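Local coordinates for salmonella typhimurium DB7155 bacteriophage DET7 tailspike (Bacteriophage, PDB 2V5I), which binds and hydrolyses the O-antigen polysaccharide of its Salmonella host, serving as the receptor-binding tailspike of the phage, at residues T95-I100 with G127-V132; L292-G297 with H316-N321; G518-D523 with K552-L557. One frame throughout, in Å; residues are numbered along the deposited sequence.

Contact 1 of 3, residues T95-I100 with G127-V132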
ATOM      1  N   THR A  95      41.063  -8.028  -9.805  1.00 13.08           N
ATOM      2  CA  THR A  95      41.470  -6.766 -10.386  1.00 13.49           C
ATOM      3  C   THR A  95      40.644  -5.626  -9.783  1.00 12.75           C
ATOM      4  O   THR A  95      39.425  -5.775  -9.533  1.00 13.82           O
ATOM      5  CB  THR A  95      41.302  -6.800 -11.909  1.00 15.18           C
ATOM      6  OG1 THR A  95      42.142  -7.826 -12.497  1.00 14.41           O
ATOM      7  CG2 THR A  95      41.692  -5.457 -12.496  1.00 19.11           C
ATOM      8  N   THR A  96      41.260  -4.463  -9.627  1.00 12.97           N
ATOM      9  CA  THR A  96      40.539  -3.263  -9.191  1.00 11.50           C
ATOM     10  C   THR A  96      40.291  -2.469 -10.500  1.00 12.93           C
ATOM     11  O   THR A  96      41.242  -1.958 -11.100  1.00 14.09           O
ATOM     12  CB  THR A  96      41.367  -2.429  -8.207  1.00 12.09           C
ATOM     13  OG1 THR A  96      41.555  -3.157  -6.977  1.00 13.27           O
ATOM     14  CG2 THR A  96      40.712  -1.130  -7.876  1.00 12.47           C
ATOM     15  N   PRO A  97      39.054  -2.447 -10.984  1.00  9.99           N
ATOM     16  CA  PRO A  97      38.778  -1.879 -12.298  1.00 10.26           C
ATOM     17  C   PRO A  97      38.732  -0.340 -12.298  1.00  9.22           C
ATOM     18  O   PRO A  97      38.584   0.291 -11.247  1.00 10.34           O
ATOM     19  CB  PRO A  97      37.369  -2.439 -12.597  1.00 11.52           C
ATOM     20  CG  PRO A  97      36.800  -2.629 -11.299  1.00 13.80           C
ATOM     21  CD  PRO A  97      37.836  -2.949 -10.337  1.00 13.61           C
ATOM     22  N   TRP A  98      38.829   0.289 -13.483  1.00 11.54           N
ATOM     23  CA  TRP A  98      38.537   1.694 -13.663  1.00 10.20           C
ATOM     24  C   TRP A  98      37.005   1.846 -13.681  1.00 10.58           C
ATOM     25  O   TRP A  98      36.307   1.162 -14.432  1.00 12.30           O
ATOM     26  CB  TRP A  98      39.067   2.216 -14.971  1.00 12.27           C
ATOM     27  CG  TRP A  98      40.573   2.243 -15.011  1.00  9.22           C
ATOM     28  CD1 TRP A  98      41.371   1.301 -15.525  1.00 13.03           C
ATOM     29  CD2 TRP A  98      41.408   3.268 -14.492  1.00 10.52           C
ATOM     30  NE1 TRP A  98      42.723   1.676 -15.370  1.00 14.02           N
ATOM     31  CE2 TRP A  98      42.757   2.870 -14.724  1.00 12.42           C
ATOM     32  CE3 TRP A  98      41.174   4.464 -13.846  1.00 12.63           C
ATOM     33  CZ2 TRP A  98      43.837   3.639 -14.335  1.00 17.74           C
ATOM     34  CZ3 TRP A  98      42.291   5.242 -13.438  1.00 17.33           C
ATOM     35  CH2 TRP A  98      43.582   4.817 -13.689  1.00 17.47           C
ATOM     36  N   VAL A  99      36.510   2.777 -12.887  1.00  8.38           N
ATOM     37  CA  VAL A  99      35.065   3.018 -12.823  1.00  9.29           C
ATOM     38  C   VAL A  99      34.734   4.498 -12.981  1.00 11.24           C
ATOM     39  O   VAL A  99      35.554   5.359 -12.685  1.00 12.56           O
ATOM     40  CB  VAL A  99      34.476   2.508 -11.482  1.00  9.41           C
ATOM     41  CG1 VAL A  99      34.667   1.055 -11.374  1.00 10.72           C
ATOM     42  CG2 VAL A  99      34.987   3.258 -10.290  1.00 13.41           C
ATOM     43  N   ILE A 100      33.510   4.778 -13.458  1.00  8.58           N
ATOM     44  CA  ILE A 100      32.934   6.108 -13.383  1.00 10.20           C
ATOM     45  C   ILE A 100      31.961   6.218 -12.199  1.00 11.07           C
ATOM     46  O   ILE A 100      31.564   5.202 -11.601  1.00  9.71           O
ATOM     47  CB  ILE A 100      32.244   6.548 -14.701  1.00  9.82           C
ATOM     48  CG1 ILE A 100      31.121   5.585 -15.058  1.00 10.14           C
ATOM     49  CG2 ILE A 100      33.262   6.706 -15.810  1.00 11.69           C
ATOM     50  CD1 ILE A 100      30.137   6.100 -16.088  1.00 11.75           C
ATOM     51  N   GLY A 127      31.004   2.988  -7.672  1.00 10.38           N
ATOM     52  CA  GLY A 127      31.010   3.305  -9.099  1.00  9.47           C
ATOM     53  C   GLY A 127      30.869   2.076  -9.955  1.00  9.45           C
ATOM     54  O   GLY A 127      30.666   0.968  -9.453  1.00  9.69           O
ATOM     55  N   TYR A 128      30.882   2.273 -11.268  1.00  7.57           N
ATOM     56  CA  TYR A 128      30.809   1.114 -12.163  1.00  7.21           C
ATOM     57  C   TYR A 128      31.654   1.295 -13.429  1.00  7.78           C
ATOM     58  O   TYR A 128      31.960   2.418 -13.865  1.00  9.24           O
ATOM     59  CB  TYR A 128      29.340   0.801 -12.536  1.00  8.05           C
ATOM     60  CG  TYR A 128      28.642   1.875 -13.356  1.00  8.79           C
ATOM     61  CD1 TYR A 128      28.065   3.023 -12.722  1.00 10.09           C
ATOM     62  CD2 TYR A 128      28.595   1.833 -14.738  1.00 11.85           C
ATOM     63  CE1 TYR A 128      27.410   3.982 -13.455  1.00 10.58           C
ATOM     64  CE2 TYR A 128      27.980   2.824 -15.465  1.00 10.57           C
ATOM     65  CZ  TYR A 128      27.390   3.923 -14.838  1.00  9.49           C
ATOM     66  OH  TYR A 128      26.742   4.917 -15.555  1.00 11.59           O
ATOM     67  N   GLN A 129      32.022   0.157 -13.992  1.00  8.89           N
ATOM     68  CA  GLN A 129      32.768   0.111 -15.256  1.00  8.95           C
ATOM     69  C   GLN A 129      31.889   0.543 -16.423  1.00 11.20           C
ATOM     70  O   GLN A 129      30.812  -0.020 -16.626  1.00 11.09           O
ATOM     71  CB  GLN A 129      33.276  -1.286 -15.527  1.00  9.06           C
ATOM     72  CG  GLN A 129      34.275  -1.822 -14.498  1.00  8.78           C
ATOM     73  CD  GLN A 129      34.375  -3.323 -14.545  1.00 11.23           C
ATOM     74  OE1 GLN A 129      34.964  -3.882 -15.454  1.00 12.55           O
ATOM     75  NE2 GLN A 129      33.803  -3.999 -13.526  1.00 10.12           N
ATOM     76  N   PRO A 130      32.271   1.588 -17.142  1.00 10.32           N
ATOM     77  CA  PRO A 130      31.412   2.119 -18.190  1.00 12.61           C
ATOM     78  C   PRO A 130      31.400   1.240 -19.431  1.00 13.83           C
ATOM     79  O   PRO A 130      32.305   0.463 -19.662  1.00 13.62           O
ATOM     80  CB  PRO A 130      32.023   3.498 -18.475  1.00 11.80           C
ATOM     81  CG  PRO A 130      33.429   3.340 -18.182  1.00 13.02           C
ATOM     82  CD  PRO A 130      33.525   2.365 -17.026  1.00 11.13           C
ATOM     83  N   GLY A 131      30.317   1.326 -20.212  1.00 13.62           N
ATOM     84  CA  GLY A 131      30.192   0.539 -21.441  1.00 15.36           C
ATOM     85  C   GLY A 131      29.220   1.174 -22.423  1.00 13.20           C
ATOM     86  O   GLY A 131      28.914   2.352 -22.334  1.00 13.55           O
ATOM     87  N   VAL A 132      28.740   0.347 -23.342  1.00 16.21           N
ATOM     88  CA  VAL A 132      28.000   0.857 -24.513  1.00 17.36           C
ATOM     89  C   VAL A 132      26.778   1.685 -24.104  1.00 18.25           C
ATOM     90  O   VAL A 132      26.495   2.710 -24.707  1.00 18.64           O
ATOM     91  CB  VAL A 132      27.652  -0.256 -25.491  1.00 18.51           C
ATOM     92  CG1 VAL A 132      28.966  -0.854 -26.080  1.00 19.00           C
ATOM     93  CG2 VAL A 132      26.846  -1.333 -24.874  1.00 21.86           C
TER

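Contact 2 of 3, residues L292-G297 with H316-N321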
ATOM      1  N   LEU A 292      10.302  -3.625 -17.263  1.00  9.22           N
ATOM      2  CA  LEU A 292       9.502  -4.832 -17.372  1.00 10.09           C
ATOM      3  C   LEU A 292       8.911  -5.171 -18.745  1.00 11.79           C
ATOM      4  O   LEU A 292       8.033  -6.026 -18.866  1.00 13.06           O
ATOM      5  CB  LEU A 292       8.395  -4.860 -16.295  1.00  9.72           C
ATOM      6  CG  LEU A 292       8.850  -4.513 -14.859  1.00 11.10           C
ATOM      7  CD1 LEU A 292       7.684  -4.578 -13.902  1.00 12.30           C
ATOM      8  CD2 LEU A 292       9.972  -5.402 -14.417  1.00  9.93           C
ATOM      9  N   GLY A 293       9.419  -4.513 -19.755  1.00 12.63           N
ATOM     10  CA  GLY A 293       8.989  -4.765 -21.107  1.00 11.77           C
ATOM     11  C   GLY A 293       9.478  -6.079 -21.658  1.00 10.25           C
ATOM     12  O   GLY A 293      10.409  -6.658 -21.152  1.00 10.25           O
ATOM     13  N   SER A 294       8.892  -6.516 -22.775  1.00 10.00           N
ATOM     14  CA  SER A 294       9.258  -7.761 -23.407  1.00  8.85           C
ATOM     15  C   SER A 294       9.893  -7.569 -24.794  1.00 11.33           C
ATOM     16  O   SER A 294      10.700  -8.386 -25.225  1.00 12.47           O
ATOM     17  CB  SER A 294       7.988  -8.570 -23.614  1.00  9.92           C
ATOM     18  OG  SER A 294       7.420  -8.992 -22.375  1.00 12.80           O
ATOM     19  N   ASP A 295       9.458  -6.540 -25.516  1.00 11.28           N
ATOM     20  CA  ASP A 295       9.922  -6.301 -26.855  1.00 10.54           C
ATOM     21  C   ASP A 295      10.855  -5.091 -26.931  1.00 11.19           C
ATOM     22  O   ASP A 295      10.536  -4.040 -26.374  1.00 14.11           O
ATOM     23  CB  ASP A 295       8.717  -6.163 -27.837  1.00  9.36           C
ATOM     24  CG  ASP A 295       7.989  -7.445 -28.104  1.00 11.05           C
ATOM     25  OD1 ASP A 295       8.610  -8.523 -28.321  1.00 10.50           O
ATOM     26  OD2 ASP A 295       6.701  -7.404 -28.077  1.00 10.77           O
ATOM     27  N   PRO A 296      11.975  -5.207 -27.648  1.00 13.31           N
ATOM     28  CA  PRO A 296      12.927  -4.084 -27.677  1.00 15.31           C
ATOM     29  C   PRO A 296      12.492  -2.927 -28.557  1.00 16.83           C
ATOM     30  O   PRO A 296      11.864  -3.135 -29.618  1.00 18.54           O
ATOM     31  CB  PRO A 296      14.181  -4.688 -28.285  1.00 15.91           C
ATOM     32  CG  PRO A 296      13.729  -5.786 -29.072  1.00 15.83           C
ATOM     33  CD  PRO A 296      12.437  -6.335 -28.471  1.00 13.11           C
ATOM     34  N   GLY A 297      12.872  -1.737 -28.129  1.00 19.50           N
ATOM     35  CA  GLY A 297      12.497  -0.519 -28.829  1.00 20.18           C
ATOM     36  C   GLY A 297      13.024  -0.474 -30.252  1.00 20.85           C
ATOM     37  O   GLY A 297      12.284  -0.124 -31.164  1.00 20.19           O
ATOM     38  N   HIS A 316       5.160  -5.146 -28.672  1.00 11.89           N
ATOM     39  CA  HIS A 316       4.720  -4.380 -27.516  1.00 10.51           C
ATOM     40  C   HIS A 316       3.331  -4.818 -27.001  1.00 10.63           C
ATOM     41  O   HIS A 316       2.779  -4.166 -26.125  1.00 11.67           O
ATOM     42  CB  HIS A 316       4.827  -2.865 -27.718  1.00 10.63           C
ATOM     43  CG  HIS A 316       6.222  -2.407 -28.017  1.00 12.82           C
ATOM     44  ND1 HIS A 316       7.283  -2.616 -27.165  1.00 14.04           N
ATOM     45  CD2 HIS A 316       6.719  -1.753 -29.089  1.00 14.15           C
ATOM     46  CE1 HIS A 316       8.379  -2.098 -27.705  1.00 18.25           C
ATOM     47  NE2 HIS A 316       8.063  -1.568 -28.880  1.00 16.64           N
ATOM     48  N   GLN A 317       2.795  -5.906 -27.550  1.00  9.80           N
ATOM     49  CA  GLN A 317       1.457  -6.400 -27.158  1.00 10.05           C
ATOM     50  C   GLN A 317       1.466  -7.827 -26.543  1.00  9.89           C
ATOM     51  O   GLN A 317       0.425  -8.464 -26.470  1.00 10.01           O
ATOM     52  CB  GLN A 317       0.462  -6.286 -28.334  1.00 11.86           C
ATOM     53  CG  GLN A 317       0.368  -4.862 -28.821  1.00 12.41           C
ATOM     54  CD  GLN A 317      -0.816  -4.605 -29.707  1.00 20.70           C
ATOM     55  OE1 GLN A 317      -1.821  -5.304 -29.640  1.00 22.33           O
ATOM     56  NE2 GLN A 317      -0.697  -3.585 -30.554  1.00 20.41           N
ATOM     57  N   LEU A 318       2.617  -8.342 -26.119  1.00  9.44           N
ATOM     58  CA  LEU A 318       2.638  -9.666 -25.494  1.00  9.77           C
ATOM     59  C   LEU A 318       1.865  -9.695 -24.183  1.00 10.52           C
ATOM     60  O   LEU A 318       1.886  -8.709 -23.435  1.00  8.06           O
ATOM     61  CB  LEU A 318       4.048 -10.167 -25.262  1.00  9.43           C
ATOM     62  CG  LEU A 318       4.827 -10.578 -26.531  1.00  8.40           C
ATOM     63  CD1 LEU A 318       6.307 -10.751 -26.144  1.00 10.72           C
ATOM     64  CD2 LEU A 318       4.282 -11.813 -27.207  1.00 10.20           C
ATOM     65  N   PRO A 319       1.194 -10.819 -23.911  1.00 11.01           N
ATOM     66  CA  PRO A 319       0.500 -10.997 -22.599  1.00 10.13           C
ATOM     67  C   PRO A 319       1.454 -11.408 -21.489  1.00  8.85           C
ATOM     68  O   PRO A 319       1.426 -12.534 -20.972  1.00 10.39           O
ATOM     69  CB  PRO A 319      -0.516 -12.078 -22.929  1.00  9.97           C
ATOM     70  CG  PRO A 319       0.200 -12.931 -23.863  1.00 11.61           C
ATOM     71  CD  PRO A 319       0.993 -11.999 -24.768  1.00 12.58           C
ATOM     72  N   ASN A 320       2.367 -10.486 -21.148  1.00  9.29           N
ATOM     73  CA  ASN A 320       3.439 -10.805 -20.226  1.00  7.88           C
ATOM     74  C   ASN A 320       2.958 -11.077 -18.839  1.00  8.34           C
ATOM     75  O   ASN A 320       3.557 -11.859 -18.114  1.00  9.87           O
ATOM     76  CB  ASN A 320       4.621  -9.822 -20.324  1.00 10.08           C
ATOM     77  CG  ASN A 320       4.203  -8.363 -20.464  1.00 14.18           C
ATOM     78  OD1 ASN A 320       3.142  -7.969 -20.035  1.00 11.11           O
ATOM     79  ND2 ASN A 320       5.062  -7.552 -21.100  1.00 12.57           N
ATOM     80  N   ASN A 321       1.874 -10.396 -18.465  1.00  9.28           N
ATOM     81  CA  ASN A 321       1.139 -10.673 -17.236  1.00 10.41           C
ATOM     82  C   ASN A 321       1.960 -10.753 -15.955  1.00 10.77           C
ATOM     83  O   ASN A 321       1.724 -11.656 -15.093  1.00 13.11           O
ATOM     84  CB  ASN A 321       0.330 -11.973 -17.389  1.00 11.16           C
ATOM     85  CG  ASN A 321      -0.873 -12.021 -16.405  1.00 18.67           C
ATOM     86  OD1 ASN A 321      -1.367 -10.969 -15.927  1.00 20.49           O
ATOM     87  ND2 ASN A 321      -1.263 -13.217 -16.036  1.00 17.23           N
TER
HETATM   88  O   HOH W   1       5.272  -7.055 -25.668  1.00 12.85           O
HETATM   89  O   HOH W   2       9.670  -0.338 -31.073  1.00 32.87           O

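Contact 3 of 3, residues G518-D523 with K552-L557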
ATOM      1  N   GLY A 518     -26.401  44.164 -26.106  1.00 13.08           N
ATOM      2  CA  GLY A 518     -26.448  45.604 -26.297  1.00 12.78           C
ATOM      3  C   GLY A 518     -26.803  46.009 -27.716  1.00 16.30           C
ATOM      4  O   GLY A 518     -26.992  47.190 -27.995  1.00 17.54           O
ATOM      5  N   THR A 519     -26.849  45.017 -28.592  1.00 16.92           N
ATOM      6  CA  THR A 519     -27.210  45.186 -30.011  1.00 18.58           C
ATOM      7  C   THR A 519     -28.459  44.361 -30.380  1.00 16.80           C
ATOM      8  O   THR A 519     -28.843  43.423 -29.685  1.00 13.96           O
ATOM      9  CB  THR A 519     -26.053  44.715 -30.913  1.00 19.20           C
ATOM     10  OG1 THR A 519     -25.697  43.360 -30.594  1.00 25.49           O
ATOM     11  CG2 THR A 519     -24.817  45.571 -30.697  1.00 25.81           C
ATOM     12  N   VAL A 520     -29.091  44.707 -31.497  1.00 15.49           N
ATOM     13  CA  VAL A 520     -30.286  43.994 -31.932  1.00 14.07           C
ATOM     14  C   VAL A 520     -29.955  42.536 -32.278  1.00 13.99           C
ATOM     15  O   VAL A 520     -29.061  42.263 -33.069  1.00 16.21           O
ATOM     16  CB  VAL A 520     -30.939  44.717 -33.184  1.00 15.04           C
ATOM     17  CG1 VAL A 520     -32.112  43.937 -33.678  1.00 16.55           C
ATOM     18  CG2 VAL A 520     -31.357  46.102 -32.780  1.00 16.32           C
ATOM     19  N   LEU A 521     -30.653  41.600 -31.653  1.00 12.21           N
ATOM     20  CA  LEU A 521     -30.376  40.191 -31.847  1.00 12.48           C
ATOM     21  C   LEU A 521     -30.959  39.692 -33.142  1.00 13.25           C
ATOM     22  O   LEU A 521     -32.139  39.928 -33.404  1.00 15.55           O
ATOM     23  CB  LEU A 521     -30.948  39.333 -30.728  1.00 14.02           C
ATOM     24  CG  LEU A 521     -30.199  39.266 -29.453  1.00 18.00           C
ATOM     25  CD1 LEU A 521     -31.044  38.492 -28.433  1.00 13.87           C
ATOM     26  CD2 LEU A 521     -28.857  38.636 -29.655  1.00 12.22           C
ATOM     27  N   PRO A 522     -30.190  38.888 -33.895  1.00 12.43           N
ATOM     28  CA  PRO A 522     -30.778  38.161 -34.992  1.00 13.25           C
ATOM     29  C   PRO A 522     -31.718  37.038 -34.492  1.00 12.74           C
ATOM     30  O   PRO A 522     -31.636  36.622 -33.318  1.00 11.84           O
ATOM     31  CB  PRO A 522     -29.536  37.631 -35.734  1.00 14.49           C
ATOM     32  CG  PRO A 522     -28.595  37.361 -34.693  1.00 16.25           C
ATOM     33  CD  PRO A 522     -28.764  38.541 -33.725  1.00 13.14           C
ATOM     34  N   ASP A 523     -32.589  36.516 -35.372  1.00 14.54           N
ATOM     35  CA  ASP A 523     -33.486  35.422 -35.014  1.00 15.99           C
ATOM     36  C   ASP A 523     -32.809  34.218 -34.363  1.00 15.76           C
ATOM     37  O   ASP A 523     -33.382  33.595 -33.453  1.00 14.59           O
ATOM     38  CB  ASP A 523     -34.241  34.922 -36.265  1.00 17.10           C
ATOM     39  CG  ASP A 523     -35.460  35.757 -36.612  1.00 23.55           C
ATOM     40  OD1 ASP A 523     -35.652  36.863 -36.013  1.00 25.07           O
ATOM     41  OD2 ASP A 523     -36.234  35.319 -37.514  1.00 26.10           O
ATOM     42  N   LYS A 552     -40.811  32.757 -34.223  1.00 13.45           N
ATOM     43  CA  LYS A 552     -40.146  33.727 -33.371  1.00 14.84           C
ATOM     44  C   LYS A 552     -40.823  35.067 -33.488  1.00 14.19           C
ATOM     45  O   LYS A 552     -41.303  35.477 -34.593  1.00 15.67           O
ATOM     46  CB  LYS A 552     -38.667  33.795 -33.771  1.00 14.71           C
ATOM     47  CG  LYS A 552     -37.970  32.486 -33.495  1.00 17.40           C
ATOM     48  CD  LYS A 552     -36.510  32.482 -33.855  1.00 17.71           C
ATOM     49  CE  LYS A 552     -35.908  31.073 -33.713  1.00 14.96           C
ATOM     50  NZ  LYS A 552     -34.491  31.031 -34.073  1.00 15.55           N
ATOM     51  N   THR A 553     -40.864  35.798 -32.387  1.00 12.69           N
ATOM     52  CA  THR A 553     -41.437  37.090 -32.353  1.00 12.39           C
ATOM     53  C   THR A 553     -40.612  38.020 -31.466  1.00 13.55           C
ATOM     54  O   THR A 553     -39.836  37.536 -30.621  1.00 13.21           O
ATOM     55  CB  THR A 553     -42.925  37.003 -31.910  1.00 15.12           C
ATOM     56  OG1 THR A 553     -43.598  38.217 -32.216  1.00 18.02           O
ATOM     57  CG2 THR A 553     -43.068  36.741 -30.406  1.00 13.83           C
ATOM     58  N   ARG A 554     -40.790  39.329 -31.647  1.00 11.65           N
ATOM     59  CA  ARG A 554     -40.109  40.359 -30.902  1.00 11.21           C
ATOM     60  C   ARG A 554     -41.143  41.241 -30.209  1.00 12.90           C
ATOM     61  O   ARG A 554     -42.104  41.726 -30.840  1.00 13.97           O
ATOM     62  CB  ARG A 554     -39.257  41.238 -31.837  1.00 10.94           C
ATOM     63  CG  ARG A 554     -38.129  40.475 -32.500  1.00 11.96           C
ATOM     64  CD  ARG A 554     -37.507  41.211 -33.699  1.00 14.81           C
ATOM     65  NE  ARG A 554     -36.547  40.335 -34.369  1.00 15.25           N
ATOM     66  CZ  ARG A 554     -35.285  40.148 -33.987  1.00 18.01           C
ATOM     67  NH1 ARG A 554     -34.769  40.810 -32.948  1.00 13.97           N
ATOM     68  NH2 ARG A 554     -34.522  39.291 -34.676  1.00 17.99           N
ATOM     69  N   MET A 555     -40.954  41.419 -28.913  1.00 10.61           N
ATOM     70  CA  MET A 555     -41.838  42.200 -28.061  1.00 11.87           C
ATOM     71  C   MET A 555     -41.091  43.296 -27.320  1.00 11.70           C
ATOM     72  O   MET A 555     -40.091  43.037 -26.626  1.00 13.09           O
ATOM     73  CB  MET A 555     -42.473  41.288 -26.992  1.00 12.78           C
ATOM     74  CG  MET A 555     -43.228  40.118 -27.558  1.00 16.10           C
ATOM     75  SD  MET A 555     -44.245  39.270 -26.339  1.00 17.74           S
ATOM     76  CE  MET A 555     -44.610  37.731 -27.179  1.00 15.23           C
ATOM     77  N   LYS A 556     -41.588  44.521 -27.437  1.00 11.17           N
ATOM     78  CA  LYS A 556     -41.041  45.647 -26.707  1.00 11.48           C
ATOM     79  C   LYS A 556     -41.558  45.683 -25.293  1.00 11.59           C
ATOM     80  O   LYS A 556     -42.766  45.671 -25.080  1.00 11.71           O
ATOM     81  CB  LYS A 556     -41.380  46.933 -27.401  1.00 13.71           C
ATOM     82  CG  LYS A 556     -40.680  48.111 -26.875  1.00 14.63           C
ATOM     83  CD  LYS A 556     -41.066  49.326 -27.663  1.00 18.02           C
ATOM     84  CE  LYS A 556     -40.404  50.552 -27.172  1.00 26.61           C
ATOM     85  NZ  LYS A 556     -41.044  51.725 -27.842  1.00 30.21           N
ATOM     86  N   LEU A 557     -40.634  45.735 -24.334  1.00 10.45           N
ATOM     87  CA  LEU A 557     -40.975  45.628 -22.886  1.00 10.60           C
ATOM     88  C   LEU A 557     -40.953  46.957 -22.154  1.00 12.73           C
ATOM     89  O   LEU A 557     -41.621  47.113 -21.142  1.00 13.71           O
ATOM     90  CB  LEU A 557     -40.050  44.658 -22.172  1.00 11.60           C
ATOM     91  CG  LEU A 557     -39.928  43.217 -22.714  1.00  9.25           C
ATOM     92  CD1 LEU A 557     -39.262  42.293 -21.682  1.00 11.79           C
ATOM     93  CD2 LEU A 557     -41.285  42.677 -23.092  1.00 12.34           C
TER
HETATM   94  O   HOH W   3     -37.608  38.605 -36.562  0.50 19.57           O

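Contact 1 of 3, residues T95-I100 with G127-V132
Ile100 and Tyr128 form a single antiparallel bridge, a hydrogen-bonded pair, between short pieces of chain that otherwise run 91° apart. Ile100 N donates to Tyr128 O at 2.9 Å. Tyr128 N returns a bond to Ile100 O at 3.0 Å. Val99 CG1 lies against the backbone of Tyr128 and Gln129. Tyr128 CG sits between its backbone N and carbonyl carbon (chi1 65°), which folds the ring back over Ile100. CG1 of Ile100 lies over one face of the Tyr128 ring, 4.2 Å from the centroid, in a CH-pi contact offset toward the rim. The end of the isoleucine reaches the phenol end of the ring, with Ile100 CD1 3.7 Å from Tyr128 CZ. Ile100 CD1 also meets Pro130 CB at 4.0 Å. Earlier in the first segment, Pro97 crosses the Gln129 side chain at about a right angle. Pro97 CB rests 3.7 Å from Gln129 CD. The amide end of Gln129 is held elsewhere, its NE2 bonding to Ile154 O, and Tyr128 OH bonds to Asp134. This buried contact lies in the excursion between beta-helix strands 85-92 and 156-161, a local antiparallel pairing beside the parallel coils. Strand 98-99 pairs antiparallel with strand 121-122, the second segment leads toward helix 132-137, and Val149 of helix 147-150 packs on both Trp98 and Pro130.

Contact 2 of 3, residues L292-G297 with H316-N321
Asp295 and Ser294 make the tight part of this contact, between two pieces of the long loop joining beta-helix strands 290-291 and 323-330. The carboxylate of Asp295 takes the backbone N-H of His316, with Asp295 OD2 2.8 Å from His316 N in a nearly straight bond (168°). The nitrogen comes to the anti side, tilted out of the carboxylate plane. Water 1 donates to the same OD2 and accepts from Leu318 N, so it links the carboxylate to a second backbone N-H. Leu318 CD1 fits against Ser294 CB at 3.7 Å. Asn320 ND2 donates to Ser294 OG at 3.0 Å, and the hydroxyl oxygen lies in the amide plane. Asn320 ND2 also bonds to Asp340 O. The His316 ring makes a close, oblique approach, with His316 CE1 3.2 Å from Asp295 O. Its ND1 bonds to Asp340.

The contact opens toward solvent at Pro296 and Gly297. There water 2, at the ring edge and in its plane, bridges His316 NE2 and Gly297 O.

Asp295 also forms salt bridges to Arg271 and Arg304. Two arginines, a backbone N-H and a water thus grip one carboxylate, which fixes its orientation and ties the two pieces of loop.

Contact 3 of 3, residues G518-D523 with K552-L557
Val520 is the first residue of 518-523 to meet the strand, with Val520 CG1 4.2 Å from Arg554 NH1. Leu521 follows and offers its carbonyl. Arg554 grips this one oxygen end-on with two nitrogens, NH1 and NH2, each 2.8 Å from Leu521 O. The oxygen lies close to the guanidinium plane, and both donors lie in the carbonyl plane. NH1 has a further partner in Tyr535 OH. Pro522 carries the chain past the guanidinium edge.

Asp523 closes the contact. Asp523 OD1 makes a salt bridge to Arg554 NH2 at 3.0 Å, met on the anti side but tilted from the guanidinium plane. Water 3 donates to the same OD1 and accepts from Arg554 NE, a second link. The backbone O of Asp523 receives Lys552 NZ at 2.9 Å, from above the carbonyl plane. An extended lysine chain carries the amine there, and NZ also bonds to Val526 O.

At this surface, long basic side chains tie a loop to strand 552-556, outermost within this chain of a three-stranded antiparallel sheet. The arrangement belongs to the C-terminal intertwined domain of the trimeric tailspike, where Tyr509 of a second subunit packs on Leu521 and Pro522.

Overall arrangement
The three contacts follow one another along the chain, each closing before the next opens, and none touches another. Contacts 1 and 2 both lie on excursions from the parallel beta-helix, with centres about 30 Å apart and nearest atoms about 14 Å apart. Contact 3 lies far off in the C-terminal domain, its centre about 64 Å from that of contact 2 and about 82 Å from that of contact 1. Contacts 1 and 3 are on opposite sides of the chain's centre. Only contact 3 meets other subunits. There Leu557 O binds a sodium ion together with Leu557 O of each of the two other subunits, and the Arg554 side chain is about 13 Å from that ion.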